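Fanconi-associated nuclease 1 homolog (Pseudomonas aeruginosa, PDB 5Y7Q) is a bacterial homologue of the Fanconi-associated nuclease FAN1, a largely helical multidomain protein carrying a VRR-NUC nuclease domain. Local coordinates at residues R231-R236 with D240-L245; P439-L442 with D446-Q449; A505-A510 with R537-V542; F512-E517 with L559-E564. All coordinates share one frame; numbering follows the deposited sequence.

Interaction 1 (R231-R236 with D240-L245); sequences RGFRLR and DAYLHL
With CG of Phe233 anti to its carbonyl carbon (chi1 -69°) and CG of Tyr242 anti to its backbone N (chi1 -161°), the two aromatic side chains converge where the loop 231-236 runs into helix 236-253. This loop-to-helix junction is fastened by an alpha-helical i+4 to i backbone bond. The CA atoms of Arg236 and Asp240 lie 6.3 Å apart, and Asp240 N donates to Arg236 O over 2.9 Å, almost straight at 169°. From the loop, Phe233 reaches forward past this bond to Tyr242, in the next part of the helix. The two side chains cross at about a right angle, and CD2 of Tyr242 comes in at the edge of the Phe233 ring. Both residues are buried and also rest on Leu198 of helix 190-201, while the Phe233 ring meets Trp274 as well. The strongest polar partners of Arg236 and Asp240 lie elsewhere: Glu66 and Arg195, each in a salt bridge. Between themselves these two charges are merely near, since OD2 of Asp240 lies well off the guanidinium plane, 4.2 Å from NE of Arg236. The apolar meeting point is a single carbon pair, Phe233 CZ to Tyr242 CD2, 3.9 Å apart.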
loop_
_atom_site.group_PDB
_atom_site.type_symbol
_atom_site.label_atom_id
_atom_site.label_comp_id
_atom_site.label_asym_id
_atom_site.label_seq_id
_atom_site.Cartn_x
_atom_site.Cartn_y
_atom_site.Cartn_z
ATOM N N ARG A 231 9.417 -2.101 19.580
ATOM C CA ARG A 231 8.763 -3.165 18.817
ATOM C C ARG A 231 7.388 -2.719 18.330
ATOM O O ARG A 231 6.749 -1.823 18.899
ATOM C CB ARG A 231 8.633 -4.463 19.629
ATOM C CG ARG A 231 8.650 -4.276 21.133
ATOM C CD ARG A 231 7.357 -4.701 21.770
ATOM N NE ARG A 231 7.577 -5.599 22.902
ATOM C CZ ARG A 231 6.685 -5.843 23.856
ATOM N NH1 ARG A 231 5.504 -5.246 23.833
ATOM N NH2 ARG A 231 6.982 -6.683 24.835
ATOM N N GLY A 232 6.933 -3.402 17.282
ATOM C CA GLY A 232 5.644 -3.156 16.685
ATOM C C GLY A 232 4.479 -3.265 17.640
ATOM O O GLY A 232 3.711 -2.313 17.802
ATOM N N PHE A 233 4.331 -4.402 18.303
ATOM C CA PHE A 233 3.156 -4.648 19.125
ATOM C C PHE A 233 3.487 -4.576 20.600
ATOM O O PHE A 233 4.559 -5.006 21.025
ATOM C CB PHE A 233 2.550 -5.999 18.790
ATOM C CG PHE A 233 1.942 -6.022 17.445
ATOM C CD1 PHE A 233 0.634 -5.620 17.266
ATOM C CD2 PHE A 233 2.692 -6.377 16.351
ATOM C CE1 PHE A 233 0.070 -5.619 16.039
ATOM C CE2 PHE A 233 2.132 -6.369 15.089
ATOM C CZ PHE A 233 0.817 -5.993 14.935
ATOM N N ARG A 234 2.553 -4.034 21.374
ATOM C CA ARG A 234 2.708 -3.992 22.830
ATOM C C ARG A 234 1.986 -5.180 23.457
ATOM O O ARG A 234 2.627 -6.053 24.044
ATOM C CB ARG A 234 2.219 -2.655 23.388
ATOM C CG ARG A 234 3.148 -1.482 23.085
ATOM C CD ARG A 234 2.753 -0.251 23.890
ATOM N NE ARG A 234 1.331 -0.265 24.243
ATOM C CZ ARG A 234 0.861 -0.415 25.482
ATOM N NH1 ARG A 234 1.699 -0.550 26.510
ATOM N NH2 ARG A 234 -0.452 -0.423 25.692
ATOM N N LEU A 235 0.658 -5.225 23.349
ATOM C CA LEU A 235 -0.107 -6.350 23.881
ATOM C C LEU A 235 -0.115 -7.527 22.910
ATOM O O LEU A 235 -0.002 -7.361 21.696
ATOM C CB LEU A 235 -1.553 -5.953 24.171
ATOM C CG LEU A 235 -1.848 -4.872 25.209
ATOM C CD1 LEU A 235 -2.075 -3.529 24.531
ATOM C CD2 LEU A 235 -3.065 -5.267 26.032
ATOM N N ARG A 236 -0.277 -8.729 23.459
ATOM C CA ARG A 236 -0.543 -9.875 22.603
ATOM C C ARG A 236 -1.861 -9.706 21.861
ATOM O O ARG A 236 -1.945 -9.984 20.657
ATOM C CB ARG A 236 -0.561 -11.160 23.423
ATOM C CG ARG A 236 -1.010 -12.341 22.607
ATOM C CD ARG A 236 -1.035 -13.611 23.411
ATOM N NE ARG A 236 -1.075 -14.759 22.515
ATOM C CZ ARG A 236 0.001 -15.305 21.958
ATOM N NH1 ARG A 236 -0.132 -16.345 21.147
ATOM N NH2 ARG A 236 1.212 -14.818 22.210
ATOM N N ASP A 240 -3.183 -10.505 18.034
ATOM C CA ASP A 240 -4.416 -11.259 17.790
ATOM C C ASP A 240 -5.402 -10.470 16.928
ATOM O O ASP A 240 -6.002 -11.014 15.993
ATOM C CB ASP A 240 -5.089 -11.645 19.115
ATOM C CG ASP A 240 -4.275 -12.634 19.931
ATOM O OD1 ASP A 240 -3.458 -13.360 19.340
ATOM O OD2 ASP A 240 -4.455 -12.700 21.168
ATOM N N ALA A 241 -5.560 -9.176 17.209
ATOM C CA ALA A 241 -6.571 -8.405 16.501
ATOM C C ALA A 241 -6.166 -8.161 15.061
ATOM O O ALA A 241 -6.991 -8.303 14.155
ATOM C CB ALA A 241 -6.838 -7.083 17.217
ATOM N N TYR A 242 -4.910 -7.759 14.829
ATOM C CA TYR A 242 -4.429 -7.576 13.455
ATOM C C TYR A 242 -4.681 -8.836 12.644
ATOM O O TYR A 242 -5.155 -8.772 11.499
ATOM C CB TYR A 242 -2.931 -7.227 13.459
ATOM C CG TYR A 242 -2.369 -6.588 12.206
ATOM C CD1 TYR A 242 -2.256 -7.297 11.026
ATOM C CD2 TYR A 242 -1.919 -5.272 12.217
ATOM C CE1 TYR A 242 -1.742 -6.709 9.872
ATOM C CE2 TYR A 242 -1.401 -4.670 11.070
ATOM C CZ TYR A 242 -1.311 -5.397 9.896
ATOM O OH TYR A 242 -0.789 -4.819 8.742
ATOM N N LEU A 243 -4.411 -10.006 13.251
ATOM C CA LEU A 243 -4.658 -11.258 12.553
ATOM C C LEU A 243 -6.137 -11.447 12.275
ATOM O O LEU A 243 -6.515 -11.974 11.219
ATOM C CB LEU A 243 -4.109 -12.427 13.352
ATOM C CG LEU A 243 -2.589 -12.478 13.275
ATOM C CD1 LEU A 243 -2.055 -13.502 14.236
ATOM C CD2 LEU A 243 -2.144 -12.758 11.843
ATOM N N HIS A 244 -6.997 -11.009 13.192
ATOM C CA HIS A 244 -8.417 -11.200 12.938
ATOM C C HIS A 244 -8.908 -10.309 11.802
ATOM O O HIS A 244 -9.652 -10.761 10.926
ATOM C CB HIS A 244 -9.240 -10.956 14.184
ATOM C CG HIS A 244 -10.680 -11.274 13.975
ATOM N ND1 HIS A 244 -11.692 -10.381 14.255
ATOM C CD2 HIS A 244 -11.275 -12.369 13.445
ATOM C CE1 HIS A 244 -12.853 -10.926 13.941
ATOM N NE2 HIS A 244 -12.627 -12.130 13.443
ATOM N N LEU A 245 -8.528 -9.038 11.804
ATOM C CA LEU A 245 -8.938 -8.184 10.704
ATOM C C LEU A 245 -8.408 -8.735 9.403
ATOM O O LEU A 245 -9.171 -8.934 8.453
ATOM C CB LEU A 245 -8.469 -6.750 10.922
ATOM C CG LEU A 245 -8.961 -6.135 12.235
ATOM C CD1 LEU A 245 -8.418 -4.730 12.406
ATOM C CD2 LEU A 245 -10.476 -6.146 12.267
#

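Interaction 2 (P439-L442 with D446-Q449)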
loop_
_atom_site.group_PDB
_atom_site.type_symbol
_atom_site.label_atom_id
_atom_site.label_comp_id
_atom_site.label_asym_id
_atom_site.label_seq_id
_atom_site.Cartn_x
_atom_site.Cartn_y
_atom_site.Cartn_z
ATOM N N PRO A 439 8.515 6.042 8.867
ATOM C CA PRO A 439 8.137 5.786 10.257
ATOM C C PRO A 439 6.725 5.233 10.348
ATOM O O PRO A 439 5.889 5.440 9.471
ATOM C CB PRO A 439 8.223 7.168 10.905
ATOM C CG PRO A 439 7.972 8.104 9.780
ATOM C CD PRO A 439 8.720 7.484 8.629
ATOM N N ALA A 440 6.455 4.526 11.446
ATOM C CA ALA A 440 5.148 3.905 11.608
ATOM C C ALA A 440 4.057 4.943 11.849
ATOM O O ALA A 440 2.928 4.769 11.376
ATOM C CB ALA A 440 5.197 2.891 12.747
ATOM N N ASP A 441 4.381 6.040 12.535
ATOM C CA ASP A 441 3.401 7.058 12.890
ATOM C C ASP A 441 3.171 8.089 11.783
ATOM O O ASP A 441 2.427 9.050 12.006
ATOM C CB ASP A 441 3.791 7.764 14.199
ATOM C CG ASP A 441 5.160 8.425 14.146
ATOM O OD1 ASP A 441 6.114 7.792 13.655
ATOM O OD2 ASP A 441 5.288 9.578 14.613
ATOM N N LEU A 442 3.772 7.900 10.598
ATOM C CA LEU A 442 3.724 8.917 9.543
ATOM C C LEU A 442 2.321 9.449 9.287
ATOM O O LEU A 442 2.161 10.634 8.964
ATOM C CB LEU A 442 4.287 8.355 8.233
ATOM C CG LEU A 442 4.224 9.261 7.003
ATOM C CD1 LEU A 442 5.044 10.526 7.211
ATOM C CD2 LEU A 442 4.688 8.532 5.763
ATOM N N ASP A 446 -0.624 13.366 15.514
ATOM C CA ASP A 446 0.429 14.143 16.158
ATOM C C ASP A 446 1.827 13.811 15.624
ATOM O O ASP A 446 2.821 14.086 16.302
ATOM C CB ASP A 446 0.355 14.010 17.682
ATOM C CG ASP A 446 0.534 12.602 18.162
ATOM O OD1 ASP A 446 0.543 11.678 17.321
ATOM O OD2 ASP A 446 0.655 12.426 19.396
ATOM N N PHE A 447 1.918 13.145 14.471
ATOM C CA PHE A 447 3.212 12.939 13.821
ATOM C C PHE A 447 4.075 14.195 13.814
ATOM O O PHE A 447 5.256 14.147 14.172
ATOM C CB PHE A 447 2.997 12.486 12.384
ATOM C CG PHE A 447 4.237 12.573 11.529
ATOM C CD1 PHE A 447 5.162 11.553 11.520
ATOM C CD2 PHE A 447 4.457 13.659 10.705
ATOM C CE1 PHE A 447 6.285 11.623 10.714
ATOM C CE2 PHE A 447 5.590 13.735 9.911
ATOM C CZ PHE A 447 6.494 12.716 9.912
ATOM N N ARG A 448 3.508 15.328 13.385
ATOM C CA ARG A 448 4.263 16.574 13.404
ATOM C C ARG A 448 4.559 17.025 14.828
ATOM O O ARG A 448 5.681 17.451 15.123
ATOM C CB ARG A 448 3.512 17.671 12.656
ATOM C CG ARG A 448 4.433 18.772 12.127
ATOM C CD ARG A 448 4.122 20.146 12.708
ATOM N NE ARG A 448 4.358 21.197 11.720
ATOM C CZ ARG A 448 5.391 22.033 11.734
ATOM N NH1 ARG A 448 6.299 21.968 12.703
ATOM N NH2 ARG A 448 5.507 22.945 10.780
ATOM N N GLN A 449 3.568 16.947 15.724
ATOM C CA GLN A 449 3.793 17.381 17.104
ATOM C C GLN A 449 4.922 16.588 17.749
ATOM O O GLN A 449 5.833 17.174 18.345
ATOM C CB GLN A 449 2.511 17.262 17.935
ATOM C CG GLN A 449 2.534 18.112 19.217
ATOM C CD GLN A 449 1.722 17.502 20.354
ATOM O OE1 GLN A 449 1.145 16.421 20.213
ATOM N NE2 GLN A 449 1.689 18.191 21.496
#
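Leu442 and Phe447 lie side by side and point the same way, with one methyl of the leucine over a face of the ring. That methyl, CD1, sits 4.1 Å from the centroid of the Phe447 ring, a CH-pi contact displaced toward the rim at CZ and CE1. The CB of Leu442 starts out away from the helix; CG is anti to the backbone N (chi1 176°), and from there CD1 comes back over the ring. The leucine backbone joins in, its CA being 3.6 Å from CD1 of Phe447. Asp441 approaches differently, crossing the phenylalanine at about a right angle with its carboxylate turned 53° from the ring plane. Its OD2 stops 3.7 Å from Phe447 CD1, an oblique approach; the charge itself is taken up by a salt bridge to Arg451. Pro439 adds its CG, 4.0 Å from CE1 of Phe447. No hydrogen bond joins the two segments, and Asp446, at the N-cap position, makes no capping bond with its side chain. A buried aromatic from the first turn of a helix thus packs on the loop just before it. Around this contact, Pro439 touches Phe431 and Leu442 touches Pro484. Arg448 of helix 447-450 packs on helix 452-460 and on Leu516 of helix 505-517, where it also pairs with Glu513 at a modelled distance too short to be taken literally.

Interaction 3 (A505-A510 with R537-V542); sequences AAHLRA and RRYRMV
Segment 505-510 of helix 505-517 and segment 537-542, on strand 538-545, keep their backbones well apart, the closest CA atoms being those of His507 and Tyr539 at 11.2 Å, so two long side chains bridge the gap. Strand and helix both belong to the VRR-NUC domain, whose order of helix, strands, helix and strand is consistent with the restriction-endonuclease-like core known for this family. Both residues direct their CB toward the other segment. Tyr539 CG sits between the backbone N and the carbonyl carbon (chi1 82°), which sends the phenol off the strand to the helix. The rings meet rim to rim, neither lying over the face of the other, with centroids 5.7 Å apart and planes at 67°. His507 CE1 lies at the edge of the tyrosine ring, and His507 ND1 lies 2.8 Å from Tyr539 OH, the hydroxyl standing obliquely to the imidazole. This is the one hydrogen bond across the contact, from ND1 to the hydroxyl, but its angle at hydrogen is just 116°, so it is weak. At the start of the strand, Arg537 and Arg538 both face Trp533 in a G1 beta bulge, and Arg538 makes a cation-pi contact with that ring. Met567 touches both members of the pair, and Tyr539 also packs against Leu503, Pro568 and Phe532. Strand 538-545 runs inside the mixed sheet, antiparallel to strand 529-533 and parallel to strand 569-577, and the His507-Tyr539 pair joins helix 505-517 to it.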
loop_
_atom_site.group_PDB
_atom_site.type_symbol
_atom_site.label_atom_id
_atom_site.label_comp_id
_atom_site.label_asym_id
_atom_site.label_seq_id
_atom_site.Cartn_x
_atom_site.Cartn_y
_atom_site.Cartn_z
ATOM N N ALA A 505 11.661 30.460 -1.913
ATOM C CA ALA A 505 11.625 29.795 -0.617
ATOM C C ALA A 505 10.264 29.917 0.048
ATOM O O ALA A 505 9.820 28.968 0.700
ATOM C CB ALA A 505 12.702 30.361 0.300
ATOM N N ALA A 506 9.576 31.049 -0.122
ATOM C CA ALA A 506 8.283 31.226 0.531
ATOM C C ALA A 506 7.226 30.309 -0.065
ATOM O O ALA A 506 6.372 29.785 0.661
ATOM C CB ALA A 506 7.837 32.678 0.447
ATOM N N HIS A 507 7.267 30.093 -1.381
ATOM C CA HIS A 507 6.417 29.065 -1.974
ATOM C C HIS A 507 6.748 27.689 -1.414
ATOM O O HIS A 507 5.843 26.894 -1.128
ATOM C CB HIS A 507 6.558 29.057 -3.493
ATOM C CG HIS A 507 6.034 30.290 -4.150
ATOM N ND1 HIS A 507 6.146 30.515 -5.506
ATOM C CD2 HIS A 507 5.411 31.375 -3.634
ATOM C CE1 HIS A 507 5.607 31.686 -5.795
ATOM N NE2 HIS A 507 5.151 32.226 -4.678
ATOM N N LEU A 508 8.041 27.383 -1.268
ATOM C CA LEU A 508 8.421 26.098 -0.697
ATOM C C LEU A 508 7.830 25.934 0.685
ATOM O O LEU A 508 7.240 24.897 0.995
ATOM C CB LEU A 508 9.934 25.963 -0.626
ATOM C CG LEU A 508 10.595 25.582 -1.939
ATOM C CD1 LEU A 508 11.956 25.046 -1.630
ATOM C CD2 LEU A 508 9.767 24.574 -2.655
ATOM N N ARG A 509 7.959 26.952 1.522
ATOM C CA ARG A 509 7.355 26.878 2.842
ATOM C C ARG A 509 5.849 26.673 2.743
ATOM O O ARG A 509 5.291 25.829 3.448
ATOM C CB ARG A 509 7.681 28.135 3.649
ATOM C CG ARG A 509 6.868 28.270 4.898
ATOM C CD ARG A 509 7.697 28.906 5.967
ATOM N NE ARG A 509 8.432 27.909 6.743
ATOM C CZ ARG A 509 9.153 28.200 7.821
ATOM N NH1 ARG A 509 9.786 27.243 8.474
ATOM N NH2 ARG A 509 9.235 29.459 8.247
ATOM N N ALA A 510 5.174 27.424 1.870
ATOM C CA ALA A 510 3.724 27.280 1.761
ATOM C C ALA A 510 3.342 25.835 1.428
ATOM O O ALA A 510 2.565 25.194 2.152
ATOM C CB ALA A 510 3.181 28.257 0.719
ATOM N N ARG A 537 14.940 33.090 -13.577
ATOM C CA ARG A 537 14.648 32.293 -12.369
ATOM C C ARG A 537 13.145 32.178 -12.103
ATOM O O ARG A 537 12.681 32.320 -10.965
ATOM C CB ARG A 537 15.373 32.843 -11.136
ATOM C CG ARG A 537 16.883 32.983 -11.330
ATOM C CD ARG A 537 17.573 33.565 -10.112
ATOM N NE ARG A 537 17.554 32.603 -9.032
ATOM C CZ ARG A 537 17.842 32.871 -7.763
ATOM N NH1 ARG A 537 18.168 34.110 -7.400
ATOM N NH2 ARG A 537 17.800 31.879 -6.858
ATOM N N ARG A 538 12.377 31.870 -13.149
ATOM C CA ARG A 538 10.927 31.856 -13.013
ATOM C C ARG A 538 10.355 30.479 -13.330
ATOM O O ARG A 538 10.969 29.660 -14.026
ATOM C CB ARG A 538 10.274 32.914 -13.920
ATOM C CG ARG A 538 8.883 33.369 -13.456
ATOM C CD ARG A 538 8.288 34.438 -14.377
ATOM N NE ARG A 538 7.700 33.890 -15.605
ATOM C CZ ARG A 538 8.265 33.961 -16.808
ATOM N NH1 ARG A 538 7.642 33.444 -17.863
ATOM N NH2 ARG A 538 9.446 34.561 -16.954
ATOM N N TYR A 539 9.161 30.226 -12.813
ATOM C CA TYR A 539 8.536 28.928 -13.008
ATOM C C TYR A 539 7.051 29.110 -13.250
ATOM O O TYR A 539 6.454 30.120 -12.872
ATOM C CB TYR A 539 8.757 27.987 -11.810
ATOM C CG TYR A 539 7.802 28.199 -10.659
ATOM C CD1 TYR A 539 7.934 29.286 -9.815
ATOM C CD2 TYR A 539 6.778 27.303 -10.406
ATOM C CE1 TYR A 539 7.072 29.488 -8.763
ATOM C CE2 TYR A 539 5.904 27.499 -9.339
ATOM C CZ TYR A 539 6.054 28.598 -8.524
ATOM O OH TYR A 539 5.199 28.807 -7.458
ATOM N N ARG A 540 6.469 28.113 -13.908
ATOM C CA ARG A 540 5.022 27.973 -13.963
ATOM C C ARG A 540 4.686 26.487 -13.988
ATOM O O ARG A 540 5.349 25.727 -14.688
ATOM C CB ARG A 540 4.445 28.666 -15.192
ATOM C CG ARG A 540 2.992 28.391 -15.368
ATOM C CD ARG A 540 2.347 29.156 -16.517
ATOM N NE ARG A 540 2.881 28.766 -17.815
ATOM C CZ ARG A 540 2.245 28.984 -18.955
ATOM N NH1 ARG A 540 1.063 29.567 -18.922
ATOM N NH2 ARG A 540 2.782 28.615 -20.113
ATOM N N MET A 541 3.662 26.085 -13.233
ATOM C CA MET A 541 3.134 24.724 -13.247
ATOM C C MET A 541 1.943 24.646 -14.176
ATOM O O MET A 541 1.117 25.566 -14.221
ATOM C CB MET A 541 2.680 24.280 -11.862
ATOM C CG MET A 541 3.803 24.101 -10.907
ATOM S SD MET A 541 3.238 24.028 -9.207
ATOM C CE MET A 541 4.854 23.908 -8.492
ATOM N N VAL A 542 1.831 23.531 -14.886
ATOM C CA VAL A 542 0.777 23.353 -15.876
ATOM C C VAL A 542 0.128 21.990 -15.679
ATOM O O VAL A 542 0.778 20.953 -15.865
ATOM C CB VAL A 542 1.322 23.491 -17.310
ATOM C CG1 VAL A 542 0.186 23.381 -18.313
ATOM C CG2 VAL A 542 2.125 24.835 -17.485
#

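Interaction 4 (F512-E517 with L559-E564); sequences FERLLE and LQFCRE
Two helical segments of the VRR-NUC domain, 512-517 and 559-564, come nearest at Arg514 and Phe561, whose CA atoms are 9.1 Å apart. Helix 553-564 is the connection of a beta-alpha-beta crossover, linking the parallel neighbours 538-545 and 569-577; helix 505-517 precedes that crossover in the chain. The contact is carried by one residue from each helix. Arg514 and Phe561 both send their CB toward the partner helix, and their side chains slide past each other in opposite directions. The methylene CD of Arg514 is set over the centre of the ring, 3.6 Å from the Phe561 centroid and 10° off its normal, a CH-pi contact in which the aliphatic stem does the touching. A bend at chi3 (138°) then takes the guanidinium past the ring toward the base of the phenylalanine, where Phe561 CB lies over one face of the group, 4.1 Å from Arg514 NH1. Guanidinium and ring planes are 36° apart. The positive group has other company: it makes a cation-pi contact with Trp558 and a long, weak ion pair with Asp342. Phe561 packs further against Ala510 and Trp511, while Leu559 and Cys562 lie on Val569 of the neighbouring strand. No hydrogen bond crosses between the segments. Within 559-564, four residues apart, Gln560 NE2 donates to Glu564 OE2 over 3.1 Å, meeting it from the syn side but tilted out of the carboxylate plane.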
loop_
_atom_site.group_PDB
_atom_site.type_symbol
_atom_site.label_atom_id
_atom_site.label_comp_id
_atom_site.label_asym_id
_atom_site.label_seq_id
_atom_site.Cartn_x
_atom_site.Cartn_y
_atom_site.Cartn_z
ATOM N N PHE A 512 5.130 23.095 1.723
ATOM C CA PHE A 512 5.583 22.127 2.724
ATOM C C PHE A 512 4.653 22.100 3.933
ATOM O O PHE A 512 4.341 21.027 4.472
ATOM C CB PHE A 512 7.021 22.446 3.141
ATOM C CG PHE A 512 8.031 22.183 2.055
ATOM C CD1 PHE A 512 7.636 21.633 0.833
ATOM C CD2 PHE A 512 9.368 22.453 2.256
ATOM C CE1 PHE A 512 8.552 21.385 -0.181
ATOM C CE2 PHE A 512 10.293 22.189 1.252
ATOM C CZ PHE A 512 9.888 21.662 0.033
ATOM N N GLU A 513 4.174 23.269 4.358
ATOM C CA GLU A 513 3.228 23.296 5.462
ATOM C C GLU A 513 1.882 22.713 5.054
ATOM O O GLU A 513 1.209 22.079 5.879
ATOM C CB GLU A 513 3.069 24.722 5.986
ATOM C CG GLU A 513 2.940 24.816 7.503
ATOM C CD GLU A 513 4.264 25.129 8.193
ATOM O OE1 GLU A 513 4.850 26.205 7.926
ATOM O OE2 GLU A 513 4.717 24.288 9.003
ATOM N N ARG A 514 1.475 22.888 3.793
ATOM C CA ARG A 514 0.213 22.279 3.370
ATOM C C ARG A 514 0.301 20.757 3.393
ATOM O O ARG A 514 -0.634 20.079 3.839
ATOM C CB ARG A 514 -0.192 22.765 1.977
ATOM C CG ARG A 514 -1.615 22.348 1.579
ATOM C CD ARG A 514 -2.013 22.872 0.206
ATOM N NE ARG A 514 -2.738 21.872 -0.576
ATOM C CZ ARG A 514 -4.063 21.764 -0.634
ATOM N NH1 ARG A 514 -4.849 22.603 0.055
ATOM N NH2 ARG A 514 -4.599 20.805 -1.387
ATOM N N LEU A 515 1.418 20.203 2.912
ATOM C CA LEU A 515 1.614 18.758 2.954
ATOM C C LEU A 515 1.599 18.235 4.388
ATOM O O LEU A 515 0.869 17.284 4.708
ATOM C CB LEU A 515 2.924 18.405 2.257
ATOM C CG LEU A 515 3.238 16.919 2.179
ATOM C CD1 LEU A 515 2.020 16.131 1.677
ATOM C CD2 LEU A 515 4.427 16.729 1.270
ATOM N N LEU A 516 2.394 18.859 5.272
ATOM C CA LEU A 516 2.428 18.436 6.673
ATOM C C LEU A 516 1.046 18.443 7.302
ATOM O O LEU A 516 0.722 17.555 8.098
ATOM C CB LEU A 516 3.349 19.333 7.496
ATOM C CG LEU A 516 4.809 18.895 7.583
ATOM C CD1 LEU A 516 5.533 19.786 8.589
ATOM C CD2 LEU A 516 4.953 17.415 7.941
ATOM N N GLU A 517 0.229 19.454 6.978
ATOM C CA GLU A 517 -1.068 19.600 7.640
ATOM C C GLU A 517 -1.904 18.331 7.500
ATOM O O GLU A 517 -2.378 17.778 8.500
ATOM C CB GLU A 517 -1.813 20.824 7.088
ATOM C CG GLU A 517 -1.398 22.158 7.724
ATOM C CD GLU A 517 -2.120 22.454 9.048
ATOM O OE1 GLU A 517 -3.149 23.173 9.027
ATOM O OE2 GLU A 517 -1.664 21.964 10.111
ATOM N N LEU A 559 -5.098 24.001 -7.122
ATOM C CA LEU A 559 -5.213 25.222 -7.905
ATOM C C LEU A 559 -5.724 26.374 -7.055
ATOM O O LEU A 559 -5.221 27.497 -7.150
ATOM C CB LEU A 559 -6.139 24.991 -9.085
ATOM C CG LEU A 559 -5.552 24.139 -10.185
ATOM C CD1 LEU A 559 -6.330 24.455 -11.436
ATOM C CD2 LEU A 559 -4.109 24.488 -10.343
ATOM N N GLN A 560 -6.745 26.120 -6.237
ATOM C CA GLN A 560 -7.248 27.152 -5.343
ATOM C C GLN A 560 -6.143 27.628 -4.413
ATOM O O GLN A 560 -5.924 28.833 -4.244
ATOM C CB GLN A 560 -8.443 26.617 -4.552
ATOM C CG GLN A 560 -9.147 27.653 -3.675
ATOM C CD GLN A 560 -10.165 27.028 -2.715
ATOM O OE1 GLN A 560 -10.591 25.883 -2.897
ATOM N NE2 GLN A 560 -10.551 27.780 -1.684
ATOM N N PHE A 561 -5.399 26.689 -3.843
ATOM C CA PHE A 561 -4.337 27.047 -2.915
ATOM C C PHE A 561 -3.262 27.872 -3.603
ATOM O O PHE A 561 -2.791 28.882 -3.065
ATOM C CB PHE A 561 -3.734 25.785 -2.310
ATOM C CG PHE A 561 -2.584 26.058 -1.404
ATOM C CD1 PHE A 561 -2.802 26.417 -0.085
ATOM C CD2 PHE A 561 -1.280 25.980 -1.870
ATOM C CE1 PHE A 561 -1.737 26.673 0.770
ATOM C CE2 PHE A 561 -0.209 26.247 -1.022
ATOM C CZ PHE A 561 -0.435 26.591 0.301
ATOM N N CYS A 562 -2.859 27.450 -4.800
ATOM C CA CYS A 562 -1.811 28.155 -5.529
ATOM C C CYS A 562 -2.254 29.554 -5.957
ATOM O O CYS A 562 -1.498 30.522 -5.808
ATOM C CB CYS A 562 -1.384 27.333 -6.743
ATOM S SG CYS A 562 -0.200 26.018 -6.389
ATOM N N ARG A 563 -3.465 29.691 -6.488
ATOM C CA ARG A 563 -3.867 31.015 -6.937
ATOM C C ARG A 563 -4.405 31.876 -5.805
ATOM O O ARG A 563 -4.809 33.008 -6.063
ATOM C CB ARG A 563 -4.887 30.926 -8.089
ATOM C CG ARG A 563 -6.356 30.675 -7.715
ATOM C CD ARG A 563 -7.245 30.582 -8.980
ATOM N NE ARG A 563 -7.093 29.319 -9.724
ATOM C CZ ARG A 563 -6.322 29.139 -10.805
ATOM N NH1 ARG A 563 -5.607 30.141 -11.311
ATOM N NH2 ARG A 563 -6.272 27.945 -11.392
ATOM N N GLU A 564 -4.423 31.385 -4.564
ATOM C CA GLU A 564 -4.578 32.289 -3.426
ATOM C C GLU A 564 -3.249 32.828 -2.909
ATOM O O GLU A 564 -3.243 33.773 -2.112
ATOM C CB GLU A 564 -5.321 31.594 -2.284
ATOM C CG GLU A 564 -6.806 31.394 -2.547
ATOM C CD GLU A 564 -7.440 30.372 -1.616
ATOM O OE1 GLU A 564 -6.693 29.638 -0.922
ATOM O OE2 GLU A 564 -8.690 30.305 -1.582
#

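From the N terminus, interaction 1 closes a short turn as the chain enters helix 236-253, and interaction 2 closes another at the start of helix 447-450. Both are complete before the later pair opens. Interactions 3 and 4 span longer loops and cross: both begin on helix 505-517, then 537-542 brings in the sheet and 559-564 the crossover helix. They lie about 11 Å apart centre to centre and touch where Ala510 meets Phe561. Interaction 2 reaches interaction 4 through Arg448 and Leu516, joining helix 447-450 to helix 505-517. Interaction 1 touches none of the others: its nearest atoms are about 7 Å from interaction 2, and its centre is about 44 Å from that of interaction 3.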